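Long-range contact in probable quinone reductase Qor (NADPH:quinone reductase) (Zeta-crystallin homolog protein) (Mycobacterium tuberculosis, PDB 4RVU), which probably catalyses the transfer of electrons from NADPH to quinone substrates: residues R90-S95 with A112-D117. Residues are numbered along the deposited sequence; the frame is centred on the assembly and turned at random.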
ATOM      1  N   ARG A  90     -22.599  30.193  -9.260  1.00 18.81           N
ATOM      2  CA  ARG A  90     -22.016  29.226 -10.190  1.00 19.04           C
ATOM      3  C   ARG A  90     -21.232  28.233  -9.349  1.00 17.80           C
ATOM      4  O   ARG A  90     -20.371  28.631  -8.555  1.00 18.11           O
ATOM      5  CB  ARG A  90     -21.052  29.901 -11.169  1.00 19.61           C
ATOM      6  CG  ARG A  90     -21.700  30.763 -12.230  1.00 21.85           C
ATOM      7  CD  ARG A  90     -20.623  31.548 -12.999  1.00 22.58           C
ATOM      8  NE  ARG A  90     -19.864  30.666 -13.861  1.00 20.48           N
ATOM      9  CZ  ARG A  90     -18.536  30.595 -13.911  1.00 20.65           C
ATOM     10  NH1 ARG A  90     -17.771  31.387 -13.160  1.00 19.47           N
ATOM     11  NH2 ARG A  90     -17.974  29.726 -14.731  1.00 20.00           N
ATOM     12  N   VAL A  91     -21.532  26.950  -9.510  1.00 17.03           N
ATOM     13  CA  VAL A  91     -20.945  25.939  -8.632  1.00 16.94           C
ATOM     14  C   VAL A  91     -20.542  24.708  -9.420  1.00 16.87           C
ATOM     15  O   VAL A  91     -20.963  24.528 -10.562  1.00 16.90           O
ATOM     16  CB  VAL A  91     -21.905  25.531  -7.500  1.00 16.95           C
ATOM     17  CG1 VAL A  91     -22.175  26.701  -6.554  1.00 17.01           C
ATOM     18  CG2 VAL A  91     -23.201  24.949  -8.062  1.00 16.98           C
ATOM     19  N   VAL A  92     -19.725  23.857  -8.817  1.00 16.79           N
ATOM     20  CA  VAL A  92     -19.308  22.641  -9.486  1.00 16.72           C
ATOM     21  C   VAL A  92     -19.198  21.525  -8.451  1.00 16.64           C
ATOM     22  O   VAL A  92     -18.791  21.759  -7.315  1.00 16.62           O
ATOM     23  CB  VAL A  92     -17.991  22.853 -10.282  1.00 16.69           C
ATOM     24  CG1 VAL A  92     -16.852  23.304  -9.369  1.00 16.66           C
ATOM     25  CG2 VAL A  92     -17.608  21.594 -11.062  1.00 16.63           C
ATOM     26  N   SER A  93     -19.610  20.324  -8.840  1.00 16.60           N
ATOM     27  CA  SER A  93     -19.547  19.169  -7.945  1.00 16.53           C
ATOM     28  C   SER A  93     -19.135  17.956  -8.738  1.00 16.47           C
ATOM     29  O   SER A  93     -19.395  17.868  -9.944  1.00 16.49           O
ATOM     30  CB  SER A  93     -20.905  18.918  -7.287  1.00 16.56           C
ATOM     31  OG  SER A  93     -20.832  17.866  -6.323  1.00 16.49           O
ATOM     32  N   ALA A  94     -18.477  17.025  -8.054  1.00 16.39           N
ATOM     33  CA  ALA A  94     -18.088  15.747  -8.632  1.00 16.32           C
ATOM     34  C   ALA A  94     -18.902  14.642  -7.964  1.00 16.29           C
ATOM     35  O   ALA A  94     -18.626  13.460  -8.162  1.00 16.23           O
ATOM     36  CB  ALA A  94     -16.605  15.500  -8.388  1.00 16.25           C
ATOM     37  N   SER A  95     -19.905  15.039  -7.183  1.00 16.68           N
ATOM     38  CA  SER A  95     -20.671  14.106  -6.365  1.00 17.81           C
ATOM     39  C   SER A  95     -22.169  14.241  -6.590  1.00 17.87           C
ATOM     40  O   SER A  95     -22.959  13.935  -5.707  1.00 18.20           O
ATOM     41  CB  SER A  95     -20.352  14.350  -4.891  1.00 17.01           C
ATOM     42  OG  SER A  95     -18.967  14.197  -4.653  1.00 17.11           O
ATOM     43  N   ALA A 112     -18.420  23.061  -4.831  1.00 16.64           N
ATOM     44  CA  ALA A 112     -17.574  24.243  -4.677  1.00 16.67           C
ATOM     45  C   ALA A 112     -18.076  25.382  -5.543  1.00 16.76           C
ATOM     46  O   ALA A 112     -18.565  25.156  -6.658  1.00 16.78           O
ATOM     47  CB  ALA A 112     -16.131  23.916  -5.050  1.00 16.60           C
ATOM     48  N   LYS A 113     -17.942  26.608  -5.041  1.00 19.21           N
ATOM     49  CA  LYS A 113     -18.182  27.788  -5.868  1.00 19.40           C
ATOM     50  C   LYS A 113     -17.090  27.896  -6.907  1.00 19.46           C
ATOM     51  O   LYS A 113     -15.920  27.692  -6.599  1.00 20.41           O
ATOM     52  CB  LYS A 113     -18.189  29.062  -5.014  1.00 20.39           C
ATOM     53  CG  LYS A 113     -19.411  29.213  -4.109  1.00 21.24           C
ATOM     54  CD  LYS A 113     -19.278  30.446  -3.208  1.00 24.14           C
ATOM     55  CE  LYS A 113     -20.486  30.606  -2.289  1.00 24.23           C
ATOM     56  NZ  LYS A 113     -20.416  31.849  -1.460  1.00 24.66           N
ATOM     57  N   VAL A 114     -17.469  28.224  -8.140  1.00 16.92           N
ATOM     58  CA  VAL A 114     -16.507  28.408  -9.213  1.00 17.22           C
ATOM     59  C   VAL A 114     -16.012  29.854  -9.171  1.00 17.97           C
ATOM     60  O   VAL A 114     -16.812  30.773  -9.019  1.00 17.17           O
ATOM     61  CB  VAL A 114     -17.154  28.104 -10.578  1.00 17.49           C
ATOM     62  CG1 VAL A 114     -16.148  28.261 -11.711  1.00 17.20           C
ATOM     63  CG2 VAL A 114     -17.735  26.683 -10.570  1.00 17.45           C
ATOM     64  N   PRO A 115     -14.688  30.056  -9.255  1.00 16.92           N
ATOM     65  CA  PRO A 115     -14.108  31.404  -9.266  1.00 16.97           C
ATOM     66  C   PRO A 115     -14.621  32.182 -10.479  1.00 17.05           C
ATOM     67  O   PRO A 115     -14.943  31.575 -11.508  1.00 17.04           O
ATOM     68  CB  PRO A 115     -12.605  31.132  -9.394  1.00 17.19           C
ATOM     69  CG  PRO A 115     -12.419  29.762  -8.811  1.00 16.83           C
ATOM     70  CD  PRO A 115     -13.649  29.009  -9.251  1.00 16.82           C
ATOM     71  N   ASP A 116     -14.710  33.501 -10.368  1.00 21.71           N
ATOM     72  CA  ASP A 116     -15.307  34.284 -11.443  1.00 20.91           C
ATOM     73  C   ASP A 116     -14.505  34.268 -12.747  1.00 21.59           C
ATOM     74  O   ASP A 116     -15.050  34.567 -13.811  1.00 22.24           O
ATOM     75  CB  ASP A 116     -15.544  35.725 -10.986  1.00 22.10           C
ATOM     76  CG  ASP A 116     -16.675  35.846  -9.981  1.00 23.84           C
ATOM     77  OD1 ASP A 116     -17.575  34.975  -9.974  1.00 23.46           O
ATOM     78  OD2 ASP A 116     -16.663  36.828  -9.209  1.00 24.57           O
ATOM     79  N   ASP A 117     -13.226  33.908 -12.676  1.00 19.42           N
ATOM     80  CA  ASP A 117     -12.379  33.888 -13.874  1.00 19.47           C
ATOM     81  C   ASP A 117     -12.268  32.501 -14.521  1.00 19.68           C
ATOM     82  O   ASP A 117     -11.477  32.298 -15.453  1.00 19.81           O
ATOM     83  CB  ASP A 117     -10.979  34.416 -13.553  1.00 19.59           C
ATOM     84  CG  ASP A 117     -10.236  33.532 -12.569  1.00 20.33           C
ATOM     85  OD1 ASP A 117     -10.867  32.997 -11.634  1.00 20.41           O
ATOM     86  OD2 ASP A 117      -9.016  33.366 -12.739  1.00 21.25           O
TER
HETATM   87  O   HOH W   1     -18.364  32.630 -10.483  1.00 21.00           O
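V92 and A112 form a hydrogen-bonded antiparallel pair, with V92 N giving to A112 O at 2.8 Å and A112 N giving to V92 O at 2.8 Å. The neighbouring pair, V91 with K113, is non-hydrogen-bonded. V114 N then closes the ladder with a hydrogen bond to R90 O at 3.0 Å. Past K113 the strand gives way to loop, and V114 is its main apolar link back to 90-93. Its CB sits beside R90 O at 3.8 Å, with CG1 directed to the guanidinium of R90 and CG2 to V91 and V92. CG1, anti to the backbone N (chi1 -179°), and CB lie over the same face of that guanidinium, CG1 3.8 Å from both NH1 and NH2, CB displaced toward the rim. CG2 is 3.6 Å from V91 C and 3.7 Å from V92 CG1, and the two valines V92 and V114 meet at about a right angle. The R90 chain bends at chi3 (72°), bringing its flat end back over the loop. There NH1 makes a weak bond to P115 O near the guanidinium plane, and a water accepts a hydrogen bond from NH1 and donates to V114 O. NH2 is bonded to V118 O and S120 OG, so the guanidinium ties the strand to the start of helix 120-140. In the GroES-like domain, strand 90-93 runs between 67-74 and 111-113. V92 and V114 pack on C68, with L127 and A123 of helix 120-140 against them, respectively, and F291 of helix 280-295 also covers V92; V91 points to the opposite sheet face, against V71 and I85.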